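PDB 6M6U: mRNA nuclease HepT from Shewanella oneidensis MR-1, which acts as the bacteriostatic toxin of a type VII toxin-antitoxin system, cleaving mRNA, and is neutralised mostly through tri-AMPylation by its antitoxin MntA. Local coordinates for residues Q20-D25 and Q36-L41; G64-Q67 and D71-T74; K91-L96 and E121-F126; N98-V101 and E106-L109. One frame throughout, in Å; residues are numbered along the deposited sequence.

Contact 1. Residues Q20-D25 and Q36-L41; sequences QQVYGD and QDSVIL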
loop_
_atom_site.group_PDB
_atom_site.type_symbol
_atom_site.label_atom_id
_atom_site.label_comp_id
_atom_site.label_asym_id
_atom_site.label_seq_id
_atom_site.Cartn_x
_atom_site.Cartn_y
_atom_site.Cartn_z
ATOM N N GLN B 20 -5.869 37.588 -47.540
ATOM C CA GLN B 20 -6.075 38.346 -48.771
ATOM C C GLN B 20 -5.020 39.435 -48.935
ATOM O O GLN B 20 -4.526 39.669 -50.045
ATOM C CB GLN B 20 -7.479 38.945 -48.786
ATOM C CG GLN B 20 -8.572 37.904 -48.985
ATOM C CD GLN B 20 -9.937 38.382 -48.533
ATOM O OE1 GLN B 20 -10.060 39.395 -47.843
ATOM N NE2 GLN B 20 -10.975 37.646 -48.916
ATOM N N GLN B 21 -4.649 40.094 -47.838
ATOM C CA GLN B 21 -3.671 41.176 -47.917
ATOM C C GLN B 21 -2.272 40.648 -48.218
ATOM O O GLN B 21 -1.542 41.236 -49.023
ATOM C CB GLN B 21 -3.681 41.974 -46.614
ATOM C CG GLN B 21 -2.605 43.034 -46.503
ATOM C CD GLN B 21 -2.918 44.048 -45.419
ATOM O OE1 GLN B 21 -2.017 44.596 -44.782
ATOM N NE2 GLN B 21 -4.210 44.302 -45.212
ATOM N N VAL B 22 -1.882 39.540 -47.585
ATOM C CA VAL B 22 -0.534 39.013 -47.767
ATOM C C VAL B 22 -0.396 38.328 -49.121
ATOM O O VAL B 22 0.660 38.399 -49.761
ATOM C CB VAL B 22 -0.177 38.067 -46.604
ATOM C CG1 VAL B 22 1.084 37.270 -46.916
ATOM C CG2 VAL B 22 0.015 38.863 -45.326
ATOM N N TYR B 23 -1.456 37.663 -49.585
ATOM C CA TYR B 23 -1.396 36.978 -50.873
ATOM C C TYR B 23 -1.492 37.956 -52.039
ATOM O O TYR B 23 -0.977 37.667 -53.125
ATOM C CB TYR B 23 -2.497 35.912 -50.955
ATOM C CG TYR B 23 -2.603 35.212 -52.295
ATOM C CD1 TYR B 23 -1.829 34.093 -52.583
ATOM C CD2 TYR B 23 -3.489 35.664 -53.267
ATOM C CE1 TYR B 23 -1.927 33.453 -53.809
ATOM C CE2 TYR B 23 -3.592 35.034 -54.490
ATOM C CZ TYR B 23 -2.810 33.930 -54.756
ATOM O OH TYR B 23 -2.918 33.308 -55.978
ATOM N N GLY B 24 -2.141 39.101 -51.831
ATOM C CA GLY B 24 -2.122 40.170 -52.819
ATOM C C GLY B 24 -2.744 39.758 -54.138
ATOM O O GLY B 24 -3.860 39.231 -54.194
ATOM N N ASP B 25 -2.011 40.008 -55.223
ATOM C CA ASP B 25 -2.478 39.621 -56.547
ATOM C C ASP B 25 -2.152 38.171 -56.877
ATOM O O ASP B 25 -2.803 37.586 -57.750
ATOM C CB ASP B 25 -1.879 40.556 -57.604
ATOM C CG ASP B 25 -0.359 40.532 -57.619
ATOM O OD1 ASP B 25 0.224 39.453 -57.835
ATOM O OD2 ASP B 25 0.255 41.599 -57.413
ATOM N N GLN B 36 4.036 32.331 -48.114
ATOM C CA GLN B 36 3.380 31.048 -47.885
ATOM C C GLN B 36 3.226 30.782 -46.392
ATOM O O GLN B 36 2.142 30.414 -45.926
ATOM C CB GLN B 36 4.169 29.929 -48.568
ATOM C CG GLN B 36 4.215 30.073 -50.086
ATOM C CD GLN B 36 5.355 29.305 -50.720
ATOM O OE1 GLN B 36 5.769 28.261 -50.222
ATOM N NE2 GLN B 36 5.869 29.823 -51.830
ATOM N N ASP B 37 4.303 30.986 -45.628
ATOM C CA ASP B 37 4.247 30.852 -44.176
ATOM C C ASP B 37 3.109 31.676 -43.582
ATOM O O ASP B 37 2.351 31.191 -42.734
ATOM C CB ASP B 37 5.582 31.278 -43.565
ATOM C CG ASP B 37 6.718 30.325 -43.903
ATOM O OD1 ASP B 37 6.444 29.198 -44.370
ATOM O OD2 ASP B 37 7.891 30.703 -43.683
ATOM N N SER B 38 2.964 32.925 -44.032
ATOM C CA SER B 38 1.963 33.809 -43.442
ATOM C C SER B 38 0.550 33.406 -43.846
ATOM O O SER B 38 -0.380 33.491 -43.036
ATOM C CB SER B 38 2.241 35.258 -43.839
ATOM O OG SER B 38 1.263 36.119 -43.285
ATOM N N VAL B 39 0.362 32.979 -45.096
ATOM C CA VAL B 39 -0.949 32.489 -45.515
ATOM C C VAL B 39 -1.296 31.209 -44.767
ATOM O O VAL B 39 -2.415 31.042 -44.266
ATOM C CB VAL B 39 -0.982 32.277 -47.039
ATOM C CG1 VAL B 39 -2.236 31.508 -47.444
ATOM C CG2 VAL B 39 -0.910 33.619 -47.769
ATOM N N ILE B 40 -0.333 30.292 -44.667
ATOM C CA ILE B 40 -0.584 29.009 -44.020
ATOM C C ILE B 40 -0.923 29.208 -42.546
ATOM O O ILE B 40 -1.829 28.555 -42.012
ATOM C CB ILE B 40 0.624 28.076 -44.218
ATOM C CG1 ILE B 40 0.695 27.613 -45.680
ATOM C CG2 ILE B 40 0.567 26.897 -43.260
ATOM C CD1 ILE B 40 1.966 26.867 -46.030
ATOM N N LEU B 41 -0.228 30.128 -41.874
ATOM C CA LEU B 41 -0.483 30.344 -40.453
ATOM C C LEU B 41 -1.864 30.944 -40.230
ATOM O O LEU B 41 -2.592 30.536 -39.315
ATOM C CB LEU B 41 0.597 31.237 -39.847
ATOM C CG LEU B 41 0.429 31.412 -38.329
ATOM C CD1 LEU B 41 1.081 30.255 -37.578
ATOM C CD2 LEU B 41 0.995 32.735 -37.858
#

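Contact 2. Residues G64-Q67 and D71-T74; sequences GIPQ and DSFT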
loop_
_atom_site.group_PDB
_atom_site.type_symbol
_atom_site.label_atom_id
_atom_site.label_comp_id
_atom_site.label_asym_id
_atom_site.label_seq_id
_atom_site.Cartn_x
_atom_site.Cartn_y
_atom_site.Cartn_z
ATOM N N GLY B 64 -22.725 15.805 -28.258
ATOM C CA GLY B 64 -21.775 14.713 -28.261
ATOM C C GLY B 64 -20.371 15.178 -27.927
ATOM O O GLY B 64 -20.117 16.381 -27.809
ATOM N N ILE B 65 -19.453 14.230 -27.756
ATOM C CA ILE B 65 -18.044 14.522 -27.524
ATOM C C ILE B 65 -17.322 14.373 -28.872
ATOM O O ILE B 65 -17.271 13.256 -29.404
ATOM C CB ILE B 65 -17.437 13.591 -26.469
ATOM C CG1 ILE B 65 -18.251 13.648 -25.175
ATOM C CG2 ILE B 65 -15.980 13.956 -26.208
ATOM C CD1 ILE B 65 -17.966 12.501 -24.239
ATOM N N PRO B 66 -16.792 15.451 -29.440
ATOM C CA PRO B 66 -16.068 15.318 -30.717
ATOM C C PRO B 66 -14.806 14.482 -30.557
ATOM O O PRO B 66 -13.886 14.842 -29.814
ATOM C CB PRO B 66 -15.750 16.771 -31.095
ATOM C CG PRO B 66 -15.873 17.544 -29.821
ATOM C CD PRO B 66 -16.928 16.853 -29.022
ATOM N N GLN B 67 -14.773 13.348 -31.263
ATOM C CA GLN B 67 -13.610 12.467 -31.251
ATOM C C GLN B 67 -12.394 13.087 -31.927
ATOM O O GLN B 67 -11.293 12.542 -31.794
ATOM C CB GLN B 67 -13.952 11.137 -31.932
ATOM C CG GLN B 67 -15.336 10.598 -31.596
ATOM C CD GLN B 67 -15.500 9.130 -31.954
ATOM O OE1 GLN B 67 -15.846 8.789 -33.092
ATOM N NE2 GLN B 67 -15.261 8.256 -30.975
ATOM N N ASP B 71 -14.535 15.531 -36.555
ATOM C CA ASP B 71 -15.737 14.969 -35.957
ATOM C C ASP B 71 -16.589 16.033 -35.282
ATOM O O ASP B 71 -17.800 15.839 -35.122
ATOM C CB ASP B 71 -15.359 13.888 -34.943
ATOM C CG ASP B 71 -16.553 13.070 -34.491
ATOM O OD1 ASP B 71 -16.666 12.803 -33.275
ATOM O OD2 ASP B 71 -17.385 12.686 -35.344
ATOM N N SER B 72 -15.985 17.157 -34.888
ATOM C CA SER B 72 -16.759 18.247 -34.306
ATOM C C SER B 72 -17.627 18.926 -35.356
ATOM O O SER B 72 -18.750 19.345 -35.057
ATOM C CB SER B 72 -15.826 19.256 -33.644
ATOM O OG SER B 72 -16.559 20.147 -32.826
ATOM N N PHE B 73 -17.118 19.062 -36.585
ATOM C CA PHE B 73 -17.964 19.535 -37.678
ATOM C C PHE B 73 -19.000 18.488 -38.055
ATOM O O PHE B 73 -20.152 18.826 -38.351
ATOM C CB PHE B 73 -17.116 19.903 -38.898
ATOM C CG PHE B 73 -16.212 21.076 -38.677
ATOM C CD1 PHE B 73 -16.730 22.301 -38.292
ATOM C CD2 PHE B 73 -14.846 20.958 -38.860
ATOM C CE1 PHE B 73 -15.902 23.388 -38.090
ATOM C CE2 PHE B 73 -14.012 22.041 -38.663
ATOM C CZ PHE B 73 -14.542 23.260 -38.278
ATOM N N THR B 74 -18.603 17.211 -38.055
ATOM C CA THR B 74 -19.544 16.140 -38.365
ATOM C C THR B 74 -20.746 16.174 -37.430
ATOM O O THR B 74 -21.891 16.044 -37.879
ATOM C CB THR B 74 -18.843 14.784 -38.289
ATOM O OG1 THR B 74 -17.813 14.719 -39.283
ATOM C CG2 THR B 74 -19.830 13.654 -38.517
#

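Contact 3. Residues K91-L96 and E121-F126; sequences KKMVGL and EDFEQF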
loop_
_atom_site.group_PDB
_atom_site.type_symbol
_atom_site.label_atom_id
_atom_site.label_comp_id
_atom_site.label_asym_id
_atom_site.label_seq_id
_atom_site.Cartn_x
_atom_site.Cartn_y
_atom_site.Cartn_z
ATOM N N LYS B 91 -13.986 20.314 -43.192
ATOM C CA LYS B 91 -13.158 19.182 -42.794
ATOM C C LYS B 91 -11.949 19.010 -43.709
ATOM O O LYS B 91 -10.870 18.632 -43.235
ATOM C CB LYS B 91 -13.998 17.902 -42.747
ATOM C CG LYS B 91 -14.956 17.860 -41.557
ATOM C CD LYS B 91 -16.048 16.813 -41.727
ATOM C CE LYS B 91 -15.468 15.412 -41.839
ATOM N NZ LYS B 91 -16.530 14.366 -41.968
ATOM N N LYS B 92 -12.087 19.292 -45.013
ATOM C CA LYS B 92 -10.917 19.202 -45.886
ATOM C C LYS B 92 -10.024 20.435 -45.766
ATOM O O LYS B 92 -8.823 20.356 -46.068
ATOM C CB LYS B 92 -11.333 18.948 -47.346
ATOM C CG LYS B 92 -12.481 19.770 -47.896
ATOM C CD LYS B 92 -12.981 19.171 -49.212
ATOM C CE LYS B 92 -11.833 18.741 -50.117
ATOM N NZ LYS B 92 -11.216 19.908 -50.811
ATOM N N MET B 93 -10.578 21.567 -45.316
ATOM C CA MET B 93 -9.731 22.676 -44.885
ATOM C C MET B 93 -8.765 22.238 -43.789
ATOM O O MET B 93 -7.555 22.488 -43.872
ATOM C CB MET B 93 -10.588 23.831 -44.387
ATOM C CG MET B 93 -11.287 24.611 -45.466
ATOM S SD MET B 93 -10.201 25.891 -46.111
ATOM C CE MET B 93 -11.402 27.157 -46.501
ATOM N N VAL B 94 -9.292 21.595 -42.739
ATOM C CA VAL B 94 -8.453 21.089 -41.656
ATOM C C VAL B 94 -7.380 20.160 -42.205
ATOM O O VAL B 94 -6.207 20.244 -41.820
ATOM C CB VAL B 94 -9.318 20.380 -40.595
ATOM C CG1 VAL B 94 -8.443 19.843 -39.473
ATOM C CG2 VAL B 94 -10.378 21.325 -40.046
ATOM N N GLY B 95 -7.764 19.260 -43.113
ATOM C CA GLY B 95 -6.788 18.356 -43.697
ATOM C C GLY B 95 -5.694 19.091 -44.444
ATOM O O GLY B 95 -4.520 18.713 -44.376
ATOM N N LEU B 96 -6.062 20.152 -45.166
ATOM C CA LEU B 96 -5.058 20.964 -45.845
ATOM C C LEU B 96 -4.163 21.677 -44.841
ATOM O O LEU B 96 -2.949 21.788 -45.054
ATOM C CB LEU B 96 -5.733 21.976 -46.767
ATOM C CG LEU B 96 -4.766 22.875 -47.540
ATOM C CD1 LEU B 96 -3.843 22.037 -48.418
ATOM C CD2 LEU B 96 -5.529 23.900 -48.375
ATOM N N GLU B 121 -14.605 31.586 -48.750
ATOM C CA GLU B 121 -16.033 31.792 -48.524
ATOM C C GLU B 121 -16.616 30.759 -47.568
ATOM O O GLU B 121 -17.637 31.027 -46.927
ATOM C CB GLU B 121 -16.789 31.756 -49.853
ATOM C CG GLU B 121 -16.908 33.104 -50.555
ATOM C CD GLU B 121 -15.640 33.519 -51.287
ATOM O OE1 GLU B 121 -15.641 34.613 -51.890
ATOM O OE2 GLU B 121 -14.650 32.757 -51.268
ATOM N N ASP B 122 -15.999 29.575 -47.469
ATOM C CA ASP B 122 -16.481 28.564 -46.530
ATOM C C ASP B 122 -16.411 29.070 -45.095
ATOM O O ASP B 122 -17.351 28.880 -44.316
ATOM C CB ASP B 122 -15.678 27.271 -46.682
ATOM C CG ASP B 122 -15.839 26.638 -48.053
ATOM O OD1 ASP B 122 -16.837 26.945 -48.738
ATOM O OD2 ASP B 122 -14.968 25.829 -48.441
ATOM N N PHE B 123 -15.303 29.721 -44.730
ATOM C CA PHE B 123 -15.204 30.351 -43.419
ATOM C C PHE B 123 -16.302 31.387 -43.219
ATOM O O PHE B 123 -16.921 31.450 -42.152
ATOM C CB PHE B 123 -13.831 31.002 -43.251
ATOM C CG PHE B 123 -12.690 30.027 -43.206
ATOM C CD1 PHE B 123 -12.755 28.896 -42.408
ATOM C CD2 PHE B 123 -11.547 30.245 -43.963
ATOM C CE1 PHE B 123 -11.704 28.001 -42.361
ATOM C CE2 PHE B 123 -10.490 29.351 -43.923
ATOM C CZ PHE B 123 -10.571 28.226 -43.120
ATOM N N GLU B 124 -16.553 32.214 -44.238
ATOM C CA GLU B 124 -17.566 33.258 -44.117
ATOM C C GLU B 124 -18.970 32.667 -44.111
ATOM O O GLU B 124 -19.850 33.153 -43.390
ATOM C CB GLU B 124 -17.403 34.271 -45.250
ATOM C CG GLU B 124 -15.958 34.686 -45.469
ATOM C CD GLU B 124 -15.804 36.162 -45.763
ATOM O OE1 GLU B 124 -15.861 36.542 -46.950
ATOM O OE2 GLU B 124 -15.634 36.941 -44.801
ATOM N N GLN B 125 -19.192 31.614 -44.900
ATOM C CA GLN B 125 -20.468 30.907 -44.862
ATOM C C GLN B 125 -20.703 30.273 -43.494
ATOM O O GLN B 125 -21.825 30.300 -42.972
ATOM C CB GLN B 125 -20.496 29.849 -45.966
ATOM C CG GLN B 125 -21.832 29.157 -46.170
ATOM C CD GLN B 125 -21.778 28.118 -47.276
ATOM O OE1 GLN B 125 -20.909 28.167 -48.150
ATOM N NE2 GLN B 125 -22.703 27.165 -47.240
ATOM N N PHE B 126 -19.654 29.706 -42.895
ATOM C CA PHE B 126 -19.764 29.149 -41.550
ATOM C C PHE B 126 -20.070 30.236 -40.525
ATOM O O PHE B 126 -20.860 30.021 -39.599
ATOM C CB PHE B 126 -18.468 28.412 -41.200
ATOM C CG PHE B 126 -18.430 27.862 -39.808
ATOM C CD1 PHE B 126 -19.169 26.741 -39.470
ATOM C CD2 PHE B 126 -17.629 28.445 -38.841
ATOM C CE1 PHE B 126 -19.121 26.223 -38.187
ATOM C CE2 PHE B 126 -17.578 27.932 -37.556
ATOM C CZ PHE B 126 -18.325 26.819 -37.231
#

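Contact 4. Residues N98-V101 and E106-L109; sequences NIAV and ELNL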
loop_
_atom_site.group_PDB
_atom_site.type_symbol
_atom_site.label_atom_id
_atom_site.label_comp_id
_atom_site.label_asym_id
_atom_site.label_seq_id
_atom_site.Cartn_x
_atom_site.Cartn_y
_atom_site.Cartn_z
ATOM N N ASN B 98 -3.301 20.570 -41.885
ATOM C CA ASN B 98 -2.361 19.575 -41.375
ATOM C C ASN B 98 -1.202 19.362 -42.339
ATOM O O ASN B 98 -0.045 19.262 -41.916
ATOM C CB ASN B 98 -3.080 18.250 -41.110
ATOM C CG ASN B 98 -4.034 18.324 -39.929
ATOM O OD1 ASN B 98 -3.948 19.234 -39.104
ATOM N ND2 ASN B 98 -4.942 17.356 -39.838
ATOM N N ILE B 99 -1.491 19.289 -43.640
ATOM C CA ILE B 99 -0.423 19.122 -44.621
ATOM C C ILE B 99 0.441 20.373 -44.675
ATOM O O ILE B 99 1.671 20.302 -44.570
ATOM C CB ILE B 99 -1.004 18.781 -46.005
ATOM C CG1 ILE B 99 -1.768 17.456 -45.959
ATOM C CG2 ILE B 99 0.106 18.726 -47.050
ATOM C CD1 ILE B 99 -2.457 17.110 -47.266
ATOM N N ALA B 100 -0.196 21.539 -44.826
ATOM C CA ALA B 100 0.546 22.788 -44.960
ATOM C C ALA B 100 1.469 23.016 -43.771
ATOM O O ALA B 100 2.622 23.432 -43.941
ATOM C CB ALA B 100 -0.427 23.957 -45.122
ATOM N N VAL B 101 0.996 22.724 -42.562
ATOM C CA VAL B 101 1.781 23.027 -41.372
ATOM C C VAL B 101 2.780 21.914 -41.073
ATOM O O VAL B 101 3.975 22.170 -40.894
ATOM C CB VAL B 101 0.852 23.292 -40.173
ATOM C CG1 VAL B 101 1.672 23.581 -38.927
ATOM C CG2 VAL B 101 -0.090 24.450 -40.478
ATOM N N GLU B 106 5.390 17.906 -48.721
ATOM C CA GLU B 106 4.372 17.231 -49.516
ATOM C C GLU B 106 3.209 18.139 -49.887
ATOM O O GLU B 106 2.295 17.696 -50.590
ATOM C CB GLU B 106 3.844 16.001 -48.774
ATOM C CG GLU B 106 4.817 14.838 -48.741
ATOM C CD GLU B 106 5.568 14.679 -50.048
ATOM O OE1 GLU B 106 6.812 14.797 -50.035
ATOM O OE2 GLU B 106 4.915 14.449 -51.090
ATOM N N LEU B 107 3.217 19.389 -49.436
ATOM C CA LEU B 107 2.133 20.302 -49.761
ATOM C C LEU B 107 2.136 20.619 -51.247
ATOM O O LEU B 107 3.183 20.903 -51.840
ATOM C CB LEU B 107 2.257 21.593 -48.955
ATOM C CG LEU B 107 1.159 22.635 -49.188
ATOM C CD1 LEU B 107 -0.203 22.062 -48.834
ATOM C CD2 LEU B 107 1.439 23.902 -48.392
ATOM N N ASN B 108 0.956 20.553 -51.855
ATOM C CA ASN B 108 0.770 21.027 -53.220
ATOM C C ASN B 108 0.329 22.481 -53.139
ATOM O O ASN B 108 -0.819 22.774 -52.787
ATOM C CB ASN B 108 -0.247 20.176 -53.973
ATOM C CG ASN B 108 -0.234 20.451 -55.463
ATOM O OD1 ASN B 108 -0.975 21.302 -55.957
ATOM N ND2 ASN B 108 0.627 19.744 -56.187
ATOM N N LEU B 109 1.247 23.391 -53.465
ATOM C CA LEU B 109 1.002 24.813 -53.267
ATOM C C LEU B 109 -0.172 25.327 -54.090
ATOM O O LEU B 109 -0.704 26.399 -53.785
ATOM C CB LEU B 109 2.267 25.600 -53.601
ATOM C CG LEU B 109 2.607 26.770 -52.684
ATOM C CD1 LEU B 109 2.437 26.378 -51.221
ATOM C CD2 LEU B 109 4.027 27.217 -52.959
#

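Contact 1. Residues Q20-D25 and Q36-L41
Val22, in the last turn of helix 3-23, faces Ser38 and Val39 in the second turn of helix 33-60, beside the connecting loop of an antiparallel helical hairpin in this all-helical HEPN-type fold. The valine presents both methyls to the serine hydroxyl: CG2 of Val22 lies 3.6 Å from OG of Ser38, and CG1 of Val22 lies 3.8 Å from the same oxygen. With CG1 anti to the backbone N (chi1 168°), that methyl also reaches Val39, its CG1 4.2 Å from CG2 of Val39. Tyr23 adds its CB, likewise 4.2 Å from CG2 of Val39, so one valine methyl is touched by two successive residues of the first helix. No hydrogen bond crosses between the segments; the polar end of Ser38 is used elsewhere. Its OG hydrogen-bonds to Asp37 OD2 of the second subunit, and Asp37 of this chain pairs in the same way with Ser38 of that subunit while forming a salt bridge to its Arg18. The hairpin contact thus adjoins the interface between two HepT copies, where Val22 also packs on Thr34 of the second subunit. Behind the valine pair, the Tyr23 ring meets that of Phe29, and the side chain touches Val113 and Val116 of helix 109-118. Gln36, one turn before Ile40, hydrogen-bonds to Tyr104, the tyrosine that receives the tri-AMP and is unmodified here. Helix 3-23 finishes at Gly24, which leaves helical geometry with positive phi (62°), its N still 3.0 Å from O of Gln20.

Contact 2. Residues G64-Q67 and D71-T74
Asp71 holds its CG opposite its backbone N (chi1 -168°), which carries the carboxylate back from the first turn of helix 69-78 to the main chain of Gln67. OD1 of Asp71 accepts a hydrogen bond from N of Gln67 at 2.8 Å, nearly straight at 161°, through the anti lone pair, the one turned away from OD2. Gln67 in turn has CG beside its backbone N, which brings this methylene close to the same acceptor: CG of Gln67 lies 3.1 Å from OD1 of Asp71, a tight approach. The rest of the glutamine runs on extended, its amide plane turned 55° from the carboxylate. Next door, the flank of the Pro66 ring rests on Ser72, with CB of Pro66 3.6 Å from CB of Ser72 and CG of Pro66 4.0 Å from OG of Ser72. An apolar touch and a single polar bond therefore lay the loop along the start of the helix, and Ser68 OG, hydrogen-bonded to N of Asp71, ties the intervening turn from within. A carboxylate at a helix N terminus probably benefits from the helix dipole, which would favour its ionised form. The Ser72 hydroxyl is directed to OD1 of Asn55, and O of Ser72 receives ND2 of Asn58, both bonds to helix 33-60. Ile65 and Pro66 also pack on Thr88 and Gln112 of the MntA antitoxin chain. Helix 69-78 itself lies against helices 33-60 and 84-102, with Phe73 inserted between them.

Contact 3. Residues K91-L96 and E121-F126
A Met-aromatic contact in the core of the helical bundle joins helix 84-102 to helix 120-131, through Met93 and Phe123. The methionine methyl sits over one face of the phenyl ring: CE of Met93 is 3.9 Å from the centroid of the Phe123 ring and 27° off its normal, a CH-pi approach. The methyl is displaced toward the rim, so its nearest ring atoms are CE2 of Phe123 at 3.5 Å and CZ of Phe123 at 3.6 Å from CE. The sulfur follows obliquely, SD of Met93 lying 4.6 Å from the same centroid at 44° from the normal. The methionine chain, bent at chi2 (-86°) and chi3, lays its end over the ring, and the two side chains come from opposite directions to span a backbone gap of 9.5 Å between CA of Met93 and CA of Phe123. At the margin of this apolar pair, OD2 of Asp122 stands 4.3 Å from CE of Met93; that oxygen is hydrogen-bonded to ND1 of His119 and so has a partner of its own. Phe123 also touches Ile12 and Ile16 of helix 3-23 and Cys46 and Cys50 of helix 33-60. The ring, carried by helix 120-131, is thus touched by side chains of three other helices. The centre of the contact is about 4 Å from the centre of the chain, and no other chain of the assembly touches either segment. Side chains from four helices converging on a shared apolar centre are characteristic of the helical-bundle core found in HEPN-family proteins.

Contact 4. Residues N98-V101 and E106-L109
Glu106 meets Ile99 through its main chain, its carbonyl carbon C 4.2 Å from CG2 of Ile99, while the carboxylate leads away from the helix. Leu107 follows and carries most of the contact. Its CA lies 3.7 Å from CG2 of Ile99, so the branch methyl of the isoleucine touches the leucine CA as closely as its side chain. With CG anti to the backbone N (chi1 -179°), Leu107 sets its fork against the helix: CD2 of Leu107 lies on Ala100, 3.8 Å from its CB, while CD1 of Leu107 meets CG2 of Ile99 at 3.8 Å and also CA of Ala100 at 4.0 Å. The small alanine lets the other methyl come close to the main chain as well, with CD2 of Leu107 3.7 Å from CA of Ala100. All of this is apolar; no hydrogen bond links the two segments. Asn108 comes next as the N-cap of helix 109-118, its OD1 weakly bonded to N of Asp110. Ile99 and Ala100 belong to the RX(4)HXY motif, between Arg97 and His102, the active-site residues inferred by similarity; the contact thus folds the chain back on the turn that carries them, just beyond the motif's closing tyrosine, Tyr104. O of Ala100 and O of Val101 both accept hydrogen bonds from Arg45 of the second subunit. Within the chain, the end of helix 84-102 rests on helix 33-60, where Ile40 touches Ala100, Val101 and Leu107 together, and helix 109-118 begins at Leu109, whose side chain touches Gln36 of helix 33-60.

From the N terminus, contact 1 closes the loop between helices 3-23 and 33-60. Contact 2 comes later, in series, and closes the short loop at the start of helix 69-78, about 29 Å away between centres and on the opposite side of the chain's centre. Contact 3 closes the long excursion from helix 84-102 to helix 120-131, and contact 4, a small turn within it, is nested there. None cross. Helix 84-102 serves both contacts 3 and 4, which meet where Leu96 touches Leu107. Lys91 and Val94 join contact 3 to Thr74 and Phe73 of contact 2, and Ile40 joins contact 1 to contact 4; contacts 1 and 4 both reach the second subunit.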